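Local coordinates for protein chitooligosaccharide oxidase (Gibberella zeae, PDB 6Y0R) that oxidises the C1 hydroxyl of chitooligosaccharides to lactones with a covalently bound FAD, passing the electrons to molecular oxygen to give hydrogen peroxide, at residues L149-C154 and V310-L315; Y168-R173 and S277-Y282; K259-E264 and M376-G381. All blocks are in the same frame, centred on the assembly; numbering follows the deposited sequence.

Interaction 1 (L149-C154 and V310-L315); sequences LAHGTC and VDWMGL. With FAD (flavin-adenine dinucleotide), chain B.
Trp312 holds CG opposite its backbone N (chi1 176°), which sends the indole from the first turn of helix 312-320 toward the loop 149-154 and leaves Trp312 CZ2 3.6 Å from Leu149 O. At the indole edge, near its plane, His151 NE2 comes to 4.3 Å from Trp312 CZ2. One water links the same three residues. It accepts from Leu149 N at 3.0 Å, lies 2.8 Å from His151 NE2 in a hydrogen bond, and takes a weak one from Trp312 NE1 at 3.4 Å. The other imidazole nitrogen is turned back on its own loop: His151 ND1 donates to Gly152 O at 2.9 Å and 170°, with the acceptor in the ring plane and the bond directed at a lone pair of the carbonyl. Bonds at both nitrogens therefore fix the rotation of the ring. On the helix side Asp311 is the N-cap, its OD1 accepting from Gly314 N. The Leu149 side chain turns away from Trp312, onto Leu141 and Phe224. Two residues beyond the histidine the loop reaches the flavin: Thr153 N donates to FAD O4 at 3.0 Å, and Cys154 SG is bonded to FAD C6 at 1.7 Å. That thioether is one half of the bicovalent flavin attachment, completed probably by His94, in the FAD-binding domain of the PCMH type.

Interaction 2 (Y168-R173 and S277-Y282); sequences YGMVAR and SVDGAY. With FAD (flavin-adenine dinucleotide), chain B.
The flat carboxylate of Asp279 meets the methyl end of Met170 at its end and not over a face: Met170 CE sits out beyond Asp279 OD2, 3.7 Å away, and the two side chains cross at about a right angle. The same OD2 accepts a hydrogen bond from Gln268 NE2, so its polar need is met from the neighbouring strand while the methyl packs beside it. Met170 reaches this place by bending at chi2 (-69°), which folds its thioether along strand 275-283 past Gly280. Nearer the backbone, Ala281 CB fits against Met170 CB at 3.8 Å and against the flat peptide of Met170 at its O, 3.6 Å away. Gly169 to Ala172 form a type I beta turn, which leads into helix 172-175; here this turn of the FAD-binding region leans on a strand of the seven-stranded antiparallel sheet, the sheet of the substrate domain in this flavoprotein family. A water lies 2.8 Å from Met170 O and 3.0 Å from Ala281 O, although other acceptors compete for its protons. Just before the turn the backbone of Tyr168 grips the flavin pyrimidine with a pair of nearly straight bonds, Tyr168 N to FAD O2 at 3.0 Å and FAD N3 to Tyr168 O at 2.8 Å.

Interaction 3 (K259-E264 and M376-G381); sequences KGMPAE and MDITGG
Lys259, Ile378 and Met261 bury the most surface here, and they do so in two separate ways. Lys259 contributes chiefly its backbone: its carbonyl oxygen lies against Gly381, with Lys259 O 3.3 Å from Gly381 CA. Gly381 has a positive phi of 108°, a conformation open mainly to glycine, and with no side chain in between the two backbones come close together. The Lys259 side chain sets off away from 376-381, and its NZ makes a salt bridge with Glu256. The second meeting is apolar. Met261 and Ile378 reach toward each other tip to tip, and the Met261 methyl settles between the two arms of the branched chain, CE lying 4.0 Å from Ile378 CD1 and 4.1 Å from Ile378 CG2. Met261 sets off with CG between its N and carbonyl carbon (chi1 75°) and then runs extended, which carries CE the full length of the chain toward the strand. Phe254 of the helix packs against Ile378 as well. Polar atoms of both segments are gathered by Arg173, whose NE bonds Gly380 O and whose NH1 bonds Pro262 O. A backbone bond between Lys259 and Thr382 follows directly after Gly381, while Ile378 pairs with Met267 of the adjacent strand. Helix 247-260 and the loop after it thus pack on strand 371-378 of the seven-stranded antiparallel sheet, in the substrate domain of this VAO-type flavoprotein fold.

Overall arrangement
Following the chain, the loop 149-154 and the turn 168-173 come first, both holding the flavin. After helix 247-260, interaction 3 opens at 259-264. Strand 275-283 returns to 168-173 and closes interaction 2, and helix 312-320 closes interaction 1 around it, so that interaction 2 is nested in interaction 1. Interaction 3 closes last, at 376-381, and crosses both. Interactions 1 and 2 touch through Thr153 with Met170 and Trp312 with Val171; interactions 2 and 3 meet through Arg173, which bonds Gly380 O and Pro262 O. Interaction 1 ties the flavin-binding region to helix 312-320, interaction 2 ties it to the seven-stranded sheet, and the third joins helix 247-260 and the loop after it to the end of strand 371-378.

Interaction 1 (L149-C154 and V310-L315)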
loop_
_atom_site.group_PDB
_atom_site.type_symbol
_atom_site.label_atom_id
_atom_site.label_comp_id
_atom_site.label_asym_id
_atom_site.label_seq_id
_atom_site.Cartn_x
_atom_site.Cartn_y
_atom_site.Cartn_z
ATOM N N LEU A 149 -11.963 -0.958 9.370
ATOM C CA LEU A 149 -10.528 -1.330 9.400
ATOM C C LEU A 149 -9.690 -0.116 9.056
ATOM O O LEU A 149 -10.212 0.902 8.544
ATOM C CB LEU A 149 -10.271 -2.452 8.401
ATOM C CG LEU A 149 -10.940 -3.776 8.747
ATOM C CD1 LEU A 149 -10.672 -4.749 7.620
ATOM C CD2 LEU A 149 -10.454 -4.299 10.088
ATOM N N ALA A 150 -8.410 -0.217 9.420
ATOM C CA ALA A 150 -7.448 0.869 9.179
ATOM C C ALA A 150 -6.828 0.620 7.814
ATOM O O ALA A 150 -5.961 -0.156 7.710
ATOM C CB ALA A 150 -6.411 0.919 10.262
ATOM N N HIS A 151 -7.340 1.257 6.792
ATOM C CA HIS A 151 -6.863 1.086 5.407
ATOM C C HIS A 151 -6.725 2.465 4.789
ATOM O O HIS A 151 -7.036 3.493 5.455
ATOM C CB HIS A 151 -7.786 0.185 4.608
ATOM C CG HIS A 151 -9.208 0.657 4.613
ATOM N ND1 HIS A 151 -9.618 1.816 3.966
ATOM C CD2 HIS A 151 -10.285 0.148 5.242
ATOM C CE1 HIS A 151 -10.922 1.955 4.154
ATOM N NE2 HIS A 151 -11.365 0.966 4.943
ATOM N N GLY A 152 -6.126 2.480 3.605
ATOM C CA GLY A 152 -5.795 3.694 2.868
ATOM C C GLY A 152 -7.029 4.318 2.254
ATOM O O GLY A 152 -8.169 3.849 2.456
ATOM N N THR A 153 -6.792 5.344 1.475
ATOM C CA THR A 153 -7.873 6.101 0.835
ATOM C C THR A 153 -8.097 5.610 -0.581
ATOM O O THR A 153 -9.108 5.823 -1.132
ATOM C CB THR A 153 -7.552 7.591 0.820
ATOM O OG1 THR A 153 -6.332 7.734 0.111
ATOM C CG2 THR A 153 -7.414 8.168 2.207
ATOM N N CYS A 154 -7.271 4.930 -1.301
ATOM C CA CYS A 154 -8.055 4.771 -2.601
ATOM C C CYS A 154 -9.224 3.731 -2.657
ATOM O O CYS A 154 -8.938 2.581 -2.419
ATOM C CB CYS A 154 -6.938 4.447 -3.542
ATOM S SG CYS A 154 -5.863 5.886 -3.607
ATOM N N VAL A 310 -17.357 14.627 10.023
ATOM C CA VAL A 310 -18.230 13.657 9.318
ATOM C C VAL A 310 -18.206 12.352 10.113
ATOM O O VAL A 310 -17.610 12.306 11.198
ATOM C CB VAL A 310 -17.753 13.485 7.869
ATOM C CG1 VAL A 310 -17.948 14.754 7.068
ATOM C CG2 VAL A 310 -16.303 13.054 7.794
ATOM N N ASP A 311 -18.882 11.327 9.625
ATOM C CA ASP A 311 -18.761 9.960 10.167
ATOM C C ASP A 311 -17.785 9.203 9.283
ATOM O O ASP A 311 -17.301 9.732 8.261
ATOM C CB ASP A 311 -20.136 9.298 10.343
ATOM C CG ASP A 311 -20.878 9.045 9.053
ATOM O OD1 ASP A 311 -20.222 8.784 8.004
ATOM O OD2 ASP A 311 -22.127 9.097 9.114
ATOM N N TRP A 312 -17.443 8.011 9.704
ATOM C CA TRP A 312 -16.427 7.198 9.011
ATOM C C TRP A 312 -16.736 7.062 7.518
ATOM O O TRP A 312 -15.861 7.234 6.653
ATOM C CB TRP A 312 -16.348 5.842 9.711
ATOM C CG TRP A 312 -15.404 4.920 9.026
ATOM C CD1 TRP A 312 -15.679 3.819 8.277
ATOM C CD2 TRP A 312 -13.986 5.103 8.968
ATOM N NE1 TRP A 312 -14.526 3.287 7.775
ATOM C CE2 TRP A 312 -13.468 4.034 8.207
ATOM C CE3 TRP A 312 -13.123 6.077 9.484
ATOM C CZ2 TRP A 312 -12.106 3.877 7.975
ATOM C CZ3 TRP A 312 -11.779 5.900 9.281
ATOM C CH2 TRP A 312 -11.283 4.830 8.535
ATOM N N MET A 313 -17.972 6.700 7.145
ATOM C CA MET A 313 -18.286 6.478 5.727
ATOM C C MET A 313 -18.196 7.812 4.974
ATOM O O MET A 313 -17.762 7.808 3.822
ATOM C CB MET A 313 -19.669 5.834 5.592
ATOM C CG MET A 313 -19.925 5.252 4.275
ATOM S SD MET A 313 -18.902 3.779 3.952
ATOM C CE MET A 313 -18.179 4.356 2.419
ATOM N N GLY A 314 -18.549 8.928 5.611
ATOM C CA GLY A 314 -18.357 10.300 5.087
ATOM C C GLY A 314 -16.881 10.633 4.835
ATOM O O GLY A 314 -16.563 11.257 3.804
ATOM N N LEU A 315 -16.022 10.188 5.734
ATOM C CA LEU A 315 -14.561 10.394 5.625
ATOM C C LEU A 315 -14.067 9.567 4.437
ATOM O O LEU A 315 -13.310 10.116 3.610
ATOM C CB LEU A 315 -13.950 9.997 6.974
ATOM C CG LEU A 315 -12.491 10.354 7.256
ATOM C CD1 LEU A 315 -11.568 9.534 6.426
ATOM C CD2 LEU A 315 -12.214 11.824 7.193
HETATM P PA FAD B . -2.248 -5.988 -6.888
HETATM O O1A FAD B . -1.514 -5.388 -8.016
HETATM O O2A FAD B . -3.390 -6.888 -7.141
HETATM O O5B FAD B . -1.247 -6.760 -5.920
HETATM C C5B FAD B . -0.170 -6.099 -5.255
HETATM C C4B FAD B . 0.860 -7.126 -4.821
HETATM O O4B FAD B . 0.265 -8.026 -3.852
HETATM C C3B FAD B . 1.423 -8.066 -5.907
HETATM O O3B FAD B . 2.734 -8.527 -5.553
HETATM C C2B FAD B . 0.447 -9.233 -5.863
HETATM O O2B FAD B . 0.939 -10.443 -6.444
HETATM C C1B FAD B . 0.209 -9.345 -4.381
HETATM N N9A FAD B . -1.070 -9.932 -4.013
HETATM C C8A FAD B . -2.304 -9.371 -4.215
HETATM N N7A FAD B . -3.290 -10.145 -3.777
HETATM C C5A FAD B . -2.651 -11.272 -3.273
HETATM C C6A FAD B . -3.139 -12.451 -2.680
HETATM N N6A FAD B . -4.444 -12.642 -2.467
HETATM N N1A FAD B . -2.245 -13.410 -2.309
HETATM C C2A FAD B . -0.943 -13.172 -2.566
HETATM N N3A FAD B . -0.366 -12.089 -3.095
HETATM C C4A FAD B . -1.281 -11.162 -3.438
HETATM N N1 FAD B . -1.341 2.447 -0.251
HETATM C C2 FAD B . -1.458 2.826 1.031
HETATM O O2 FAD B . -0.806 2.217 1.955
HETATM N N3 FAD B . -2.309 3.842 1.358
HETATM C C4 FAD B . -3.070 4.534 0.429
HETATM O O4 FAD B . -3.837 5.442 0.794
HETATM C C4X FAD B . -2.974 4.147 -0.929
HETATM N N5 FAD B . -3.736 4.753 -1.842
HETATM C C5X FAD B . -3.714 4.259 -3.127
HETATM C C6 FAD B . -4.571 4.833 -4.104
HETATM C C7 FAD B . -4.561 4.379 -5.413
HETATM C C7M FAD B . -5.457 5.015 -6.458
HETATM C C8 FAD B . -3.710 3.256 -5.778
HETATM C C8M FAD B . -3.728 2.620 -7.154
HETATM C C9 FAD B . -2.836 2.730 -4.803
HETATM C C9A FAD B . -2.822 3.218 -3.489
HETATM N N10 FAD B . -1.977 2.650 -2.520
HETATM C C10 FAD B . -2.048 3.073 -1.188
HETATM C "C1'" FAD B . -1.019 1.592 -2.854
HETATM C "C2'" FAD B . -1.618 0.204 -2.613
HETATM O "O2'" FAD B . -1.638 -0.103 -1.218
HETATM C "C3'" FAD B . -0.773 -0.798 -3.356
HETATM O "O3'" FAD B . -0.845 -0.424 -4.751
HETATM C "C4'" FAD B . -1.297 -2.215 -3.113
HETATM O "O4'" FAD B . -0.251 -3.194 -3.242
HETATM C "C5'" FAD B . -2.403 -2.507 -4.087
HETATM O "O5'" FAD B . -3.057 -3.749 -3.768
HETATM P P FAD B . -3.903 -4.441 -4.917
HETATM O O1P FAD B . -4.497 -5.687 -4.373
HETATM O O2P FAD B . -4.814 -3.481 -5.590
HETATM O O3P FAD B . -2.741 -4.730 -6.009
HETATM O O HOH W 1 -13.226 0.261 6.960
#

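Interaction 2 (Y168-R173 and S277-Y282)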
loop_
_atom_site.group_PDB
_atom_site.type_symbol
_atom_site.label_atom_id
_atom_site.label_comp_id
_atom_site.label_asym_id
_atom_site.label_seq_id
_atom_site.Cartn_x
_atom_site.Cartn_y
_atom_site.Cartn_z
ATOM N N TYR A 168 -1.566 1.921 4.796
ATOM C CA TYR A 168 -1.445 3.165 5.582
ATOM C C TYR A 168 -2.592 4.097 5.200
ATOM O O TYR A 168 -2.749 4.425 4.017
ATOM C CB TYR A 168 -0.097 3.828 5.329
ATOM C CG TYR A 168 0.038 5.147 6.029
ATOM C CD1 TYR A 168 0.479 5.235 7.346
ATOM C CD2 TYR A 168 -0.247 6.317 5.344
ATOM C CE1 TYR A 168 0.570 6.484 7.976
ATOM C CE2 TYR A 168 -0.161 7.555 5.965
ATOM C CZ TYR A 168 0.255 7.639 7.281
ATOM O OH TYR A 168 0.350 8.926 7.797
ATOM N N GLY A 169 -3.362 4.577 6.177
ATOM C CA GLY A 169 -4.407 5.571 5.870
ATOM C C GLY A 169 -4.644 6.541 7.005
ATOM O O GLY A 169 -3.775 6.681 7.883
ATOM N N MET A 170 -5.807 7.168 6.960
ATOM C CA MET A 170 -6.092 8.365 7.778
ATOM C C MET A 170 -6.358 8.050 9.256
ATOM O O MET A 170 -6.571 9.022 9.982
ATOM C CB MET A 170 -7.310 9.078 7.172
ATOM C CG MET A 170 -6.990 9.610 5.789
ATOM S SD MET A 170 -5.811 10.944 5.999
ATOM C CE MET A 170 -5.081 10.966 4.360
ATOM N N VAL A 171 -6.410 6.791 9.687
ATOM C CA VAL A 171 -6.426 6.495 11.140
ATOM C C VAL A 171 -5.262 5.592 11.523
ATOM O O VAL A 171 -5.383 4.899 12.555
ATOM C CB VAL A 171 -7.777 5.929 11.606
ATOM C CG1 VAL A 171 -8.861 6.998 11.454
ATOM C CG2 VAL A 171 -8.160 4.625 10.940
ATOM N N ALA A 172 -4.184 5.559 10.736
ATOM C CA ALA A 172 -3.044 4.656 11.002
ATOM C C ALA A 172 -2.469 4.902 12.407
ATOM O O ALA A 172 -2.065 3.942 13.067
ATOM C CB ALA A 172 -1.985 4.866 9.937
ATOM N N ARG A 173 -2.317 6.143 12.819
ATOM C CA ARG A 173 -1.582 6.394 14.078
ATOM C C ARG A 173 -2.454 5.922 15.234
ATOM O O ARG A 173 -1.881 5.592 16.276
ATOM C CB ARG A 173 -1.158 7.841 14.227
ATOM C CG ARG A 173 -0.142 8.243 13.167
ATOM C CD ARG A 173 0.438 9.621 13.352
ATOM N NE ARG A 173 1.338 9.725 14.503
ATOM C CZ ARG A 173 1.029 10.222 15.681
ATOM N NH1 ARG A 173 -0.199 10.635 15.941
ATOM N NH2 ARG A 173 1.971 10.293 16.601
ATOM N N SER A 277 1.009 21.916 1.487
ATOM C CA SER A 277 -0.309 21.892 2.147
ATOM C C SER A 277 -0.348 20.724 3.115
ATOM O O SER A 277 0.181 19.671 2.767
ATOM C CB SER A 277 -1.436 21.784 1.143
ATOM O OG SER A 277 -2.683 21.873 1.814
ATOM N N VAL A 278 -0.966 20.915 4.271
ATOM C CA VAL A 278 -1.184 19.834 5.252
ATOM C C VAL A 278 -2.574 19.249 5.027
ATOM O O VAL A 278 -3.533 20.016 4.788
ATOM C CB VAL A 278 -1.003 20.340 6.686
ATOM C CG1 VAL A 278 -1.411 19.274 7.668
ATOM C CG2 VAL A 278 0.407 20.823 6.934
ATOM N N ASP A 279 -2.706 17.920 5.061
ATOM C CA ASP A 279 -4.057 17.304 5.136
ATOM C C ASP A 279 -4.016 16.159 6.129
ATOM O O ASP A 279 -2.976 15.523 6.311
ATOM C CB ASP A 279 -4.623 16.870 3.796
ATOM C CG ASP A 279 -3.954 15.663 3.275
ATOM O OD1 ASP A 279 -2.890 15.850 2.634
ATOM O OD2 ASP A 279 -4.531 14.538 3.502
ATOM N N GLY A 280 -5.133 15.921 6.802
ATOM C CA GLY A 280 -5.149 14.844 7.781
ATOM C C GLY A 280 -6.547 14.539 8.256
ATOM O O GLY A 280 -7.523 15.152 7.762
ATOM N N ALA A 281 -6.629 13.643 9.222
ATOM C CA ALA A 281 -7.898 13.285 9.879
ATOM C C ALA A 281 -7.681 13.190 11.376
ATOM O O ALA A 281 -6.636 12.759 11.824
ATOM C CB ALA A 281 -8.452 11.991 9.369
ATOM N N TYR A 282 -8.731 13.548 12.119
ATOM C CA TYR A 282 -8.687 13.583 13.591
ATOM C C TYR A 282 -9.898 12.807 14.127
ATOM O O TYR A 282 -11.045 13.148 13.804
ATOM C CB TYR A 282 -8.707 15.027 14.066
ATOM C CG TYR A 282 -8.809 15.181 15.562
ATOM C CD1 TYR A 282 -7.672 15.083 16.347
ATOM C CD2 TYR A 282 -10.015 15.467 16.173
ATOM C CE1 TYR A 282 -7.715 15.224 17.728
ATOM C CE2 TYR A 282 -10.076 15.600 17.555
ATOM C CZ TYR A 282 -8.934 15.496 18.326
ATOM O OH TYR A 282 -8.998 15.630 19.692
HETATM P PA FAD B . -2.248 -5.988 -6.888
HETATM O O1A FAD B . -1.514 -5.388 -8.016
HETATM O O2A FAD B . -3.390 -6.888 -7.141
HETATM O O5B FAD B . -1.247 -6.760 -5.920
HETATM C C5B FAD B . -0.170 -6.099 -5.255
HETATM C C4B FAD B . 0.860 -7.126 -4.821
HETATM O O4B FAD B . 0.265 -8.026 -3.852
HETATM C C3B FAD B . 1.423 -8.066 -5.907
HETATM O O3B FAD B . 2.734 -8.527 -5.553
HETATM C C2B FAD B . 0.447 -9.233 -5.863
HETATM O O2B FAD B . 0.939 -10.443 -6.444
HETATM C C1B FAD B . 0.209 -9.345 -4.381
HETATM N N9A FAD B . -1.070 -9.932 -4.013
HETATM C C8A FAD B . -2.304 -9.371 -4.215
HETATM N N7A FAD B . -3.290 -10.145 -3.777
HETATM C C5A FAD B . -2.651 -11.272 -3.273
HETATM C C6A FAD B . -3.139 -12.451 -2.680
HETATM N N6A FAD B . -4.444 -12.642 -2.467
HETATM N N1A FAD B . -2.245 -13.410 -2.309
HETATM C C2A FAD B . -0.943 -13.172 -2.566
HETATM N N3A FAD B . -0.366 -12.089 -3.095
HETATM C C4A FAD B . -1.281 -11.162 -3.438
HETATM N N1 FAD B . -1.341 2.447 -0.251
HETATM C C2 FAD B . -1.458 2.826 1.031
HETATM O O2 FAD B . -0.806 2.217 1.955
HETATM N N3 FAD B . -2.309 3.842 1.358
HETATM C C4 FAD B . -3.070 4.534 0.429
HETATM O O4 FAD B . -3.837 5.442 0.794
HETATM C C4X FAD B . -2.974 4.147 -0.929
HETATM N N5 FAD B . -3.736 4.753 -1.842
HETATM C C5X FAD B . -3.714 4.259 -3.127
HETATM C C6 FAD B . -4.571 4.833 -4.104
HETATM C C7 FAD B . -4.561 4.379 -5.413
HETATM C C7M FAD B . -5.457 5.015 -6.458
HETATM C C8 FAD B . -3.710 3.256 -5.778
HETATM C C8M FAD B . -3.728 2.620 -7.154
HETATM C C9 FAD B . -2.836 2.730 -4.803
HETATM C C9A FAD B . -2.822 3.218 -3.489
HETATM N N10 FAD B . -1.977 2.650 -2.520
HETATM C C10 FAD B . -2.048 3.073 -1.188
HETATM C "C1'" FAD B . -1.019 1.592 -2.854
HETATM C "C2'" FAD B . -1.618 0.204 -2.613
HETATM O "O2'" FAD B . -1.638 -0.103 -1.218
HETATM C "C3'" FAD B . -0.773 -0.798 -3.356
HETATM O "O3'" FAD B . -0.845 -0.424 -4.751
HETATM C "C4'" FAD B . -1.297 -2.215 -3.113
HETATM O "O4'" FAD B . -0.251 -3.194 -3.242
HETATM C "C5'" FAD B . -2.403 -2.507 -4.087
HETATM O "O5'" FAD B . -3.057 -3.749 -3.768
HETATM P P FAD B . -3.903 -4.441 -4.917
HETATM O O1P FAD B . -4.497 -5.687 -4.373
HETATM O O2P FAD B . -4.814 -3.481 -5.590
HETATM O O3P FAD B . -2.741 -4.730 -6.009
HETATM O O HOH W 2 -7.167 9.866 12.551
#

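Interaction 3 (K259-E264 and M376-G381)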
loop_
_atom_site.group_PDB
_atom_site.type_symbol
_atom_site.label_atom_id
_atom_site.label_comp_id
_atom_site.label_asym_id
_atom_site.label_seq_id
_atom_site.Cartn_x
_atom_site.Cartn_y
_atom_site.Cartn_z
ATOM N N LYS A 259 5.947 14.064 16.348
ATOM C CA LYS A 259 6.569 13.152 17.353
ATOM C C LYS A 259 5.702 13.069 18.608
ATOM O O LYS A 259 5.565 11.979 19.180
ATOM C CB LYS A 259 7.967 13.601 17.770
ATOM C CG LYS A 259 9.018 13.560 16.694
ATOM C CD LYS A 259 10.369 13.894 17.324
ATOM C CE LYS A 259 11.565 13.651 16.441
ATOM N NZ LYS A 259 12.732 14.442 16.900
ATOM N N GLY A 260 5.152 14.191 19.058
ATOM C CA GLY A 260 4.444 14.177 20.342
ATOM C C GLY A 260 2.927 14.146 20.222
ATOM O O GLY A 260 2.252 14.027 21.253
ATOM N N MET A 261 2.370 14.228 19.024
ATOM C CA MET A 261 0.928 14.510 18.891
ATOM C C MET A 261 0.141 13.246 19.240
ATOM O O MET A 261 0.551 12.096 19.056
ATOM C CB MET A 261 0.578 15.009 17.492
ATOM C CG MET A 261 0.575 13.910 16.453
ATOM S SD MET A 261 0.471 14.751 14.803
ATOM C CE MET A 261 0.583 13.340 13.703
ATOM N N PRO A 262 -1.107 13.408 19.735
ATOM C CA PRO A 262 -1.925 12.262 20.096
ATOM C C PRO A 262 -2.209 11.324 18.922
ATOM O O PRO A 262 -2.207 11.773 17.761
ATOM C CB PRO A 262 -3.246 12.857 20.609
ATOM C CG PRO A 262 -2.880 14.291 20.973
ATOM C CD PRO A 262 -1.782 14.686 20.002
ATOM N N ALA A 263 -2.500 10.073 19.263
ATOM C CA ALA A 263 -2.784 8.979 18.314
ATOM C C ALA A 263 -3.994 9.342 17.430
ATOM O O ALA A 263 -4.081 8.810 16.319
ATOM C CB ALA A 263 -3.030 7.687 19.068
ATOM N N GLU A 264 -4.942 10.139 17.937
ATOM C CA GLU A 264 -6.155 10.518 17.174
ATOM C C GLU A 264 -5.836 11.325 15.910
ATOM O O GLU A 264 -6.785 11.489 15.114
ATOM C CB GLU A 264 -7.075 11.349 18.086
ATOM C CG GLU A 264 -7.795 10.489 19.103
ATOM C CD GLU A 264 -6.956 9.973 20.264
ATOM O OE1 GLU A 264 -5.911 10.594 20.591
ATOM O OE2 GLU A 264 -7.343 8.924 20.821
ATOM N N MET A 376 4.618 13.732 2.483
ATOM C CA MET A 376 5.401 13.368 3.674
ATOM C C MET A 376 4.443 13.044 4.825
ATOM O O MET A 376 3.794 13.957 5.333
ATOM C CB MET A 376 6.337 14.495 4.095
ATOM C CG MET A 376 7.199 14.080 5.230
ATOM S SD MET A 376 8.389 15.318 5.658
ATOM C CE MET A 376 7.344 16.483 6.488
ATOM N N ASP A 377 4.314 11.765 5.152
ATOM C CA ASP A 377 3.332 11.268 6.135
ATOM C C ASP A 377 4.049 11.106 7.474
ATOM O O ASP A 377 5.125 10.526 7.487
ATOM C CB ASP A 377 2.740 9.936 5.693
ATOM C CG ASP A 377 2.194 9.856 4.269
ATOM O OD1 ASP A 377 1.815 10.885 3.730
ATOM O OD2 ASP A 377 2.212 8.723 3.690
ATOM N N ILE A 378 3.417 11.502 8.584
ATOM C CA ILE A 378 3.954 11.145 9.928
ATOM C C ILE A 378 3.418 9.757 10.259
ATOM O O ILE A 378 2.171 9.608 10.421
ATOM C CB ILE A 378 3.554 12.202 10.992
ATOM C CG1 ILE A 378 4.062 13.580 10.591
ATOM C CG2 ILE A 378 4.108 11.741 12.328
ATOM C CD1 ILE A 378 3.243 14.736 11.119
ATOM N N THR A 379 4.246 8.716 10.191
ATOM C CA THR A 379 3.830 7.348 10.570
ATOM C C THR A 379 4.110 7.095 12.055
ATOM O O THR A 379 3.446 6.231 12.601
ATOM C CB THR A 379 4.557 6.274 9.750
ATOM O OG1 THR A 379 5.960 6.318 10.003
ATOM C CG2 THR A 379 4.320 6.461 8.275
ATOM N N GLY A 380 5.113 7.748 12.634
ATOM C CA GLY A 380 5.584 7.414 13.997
ATOM C C GLY A 380 5.176 8.428 15.054
ATOM O O GLY A 380 4.132 9.123 14.929
ATOM N N GLY A 381 6.016 8.494 16.089
ATOM C CA GLY A 381 5.813 9.353 17.255
ATOM C C GLY A 381 5.436 8.496 18.455
ATOM O O GLY A 381 5.049 7.332 18.288
#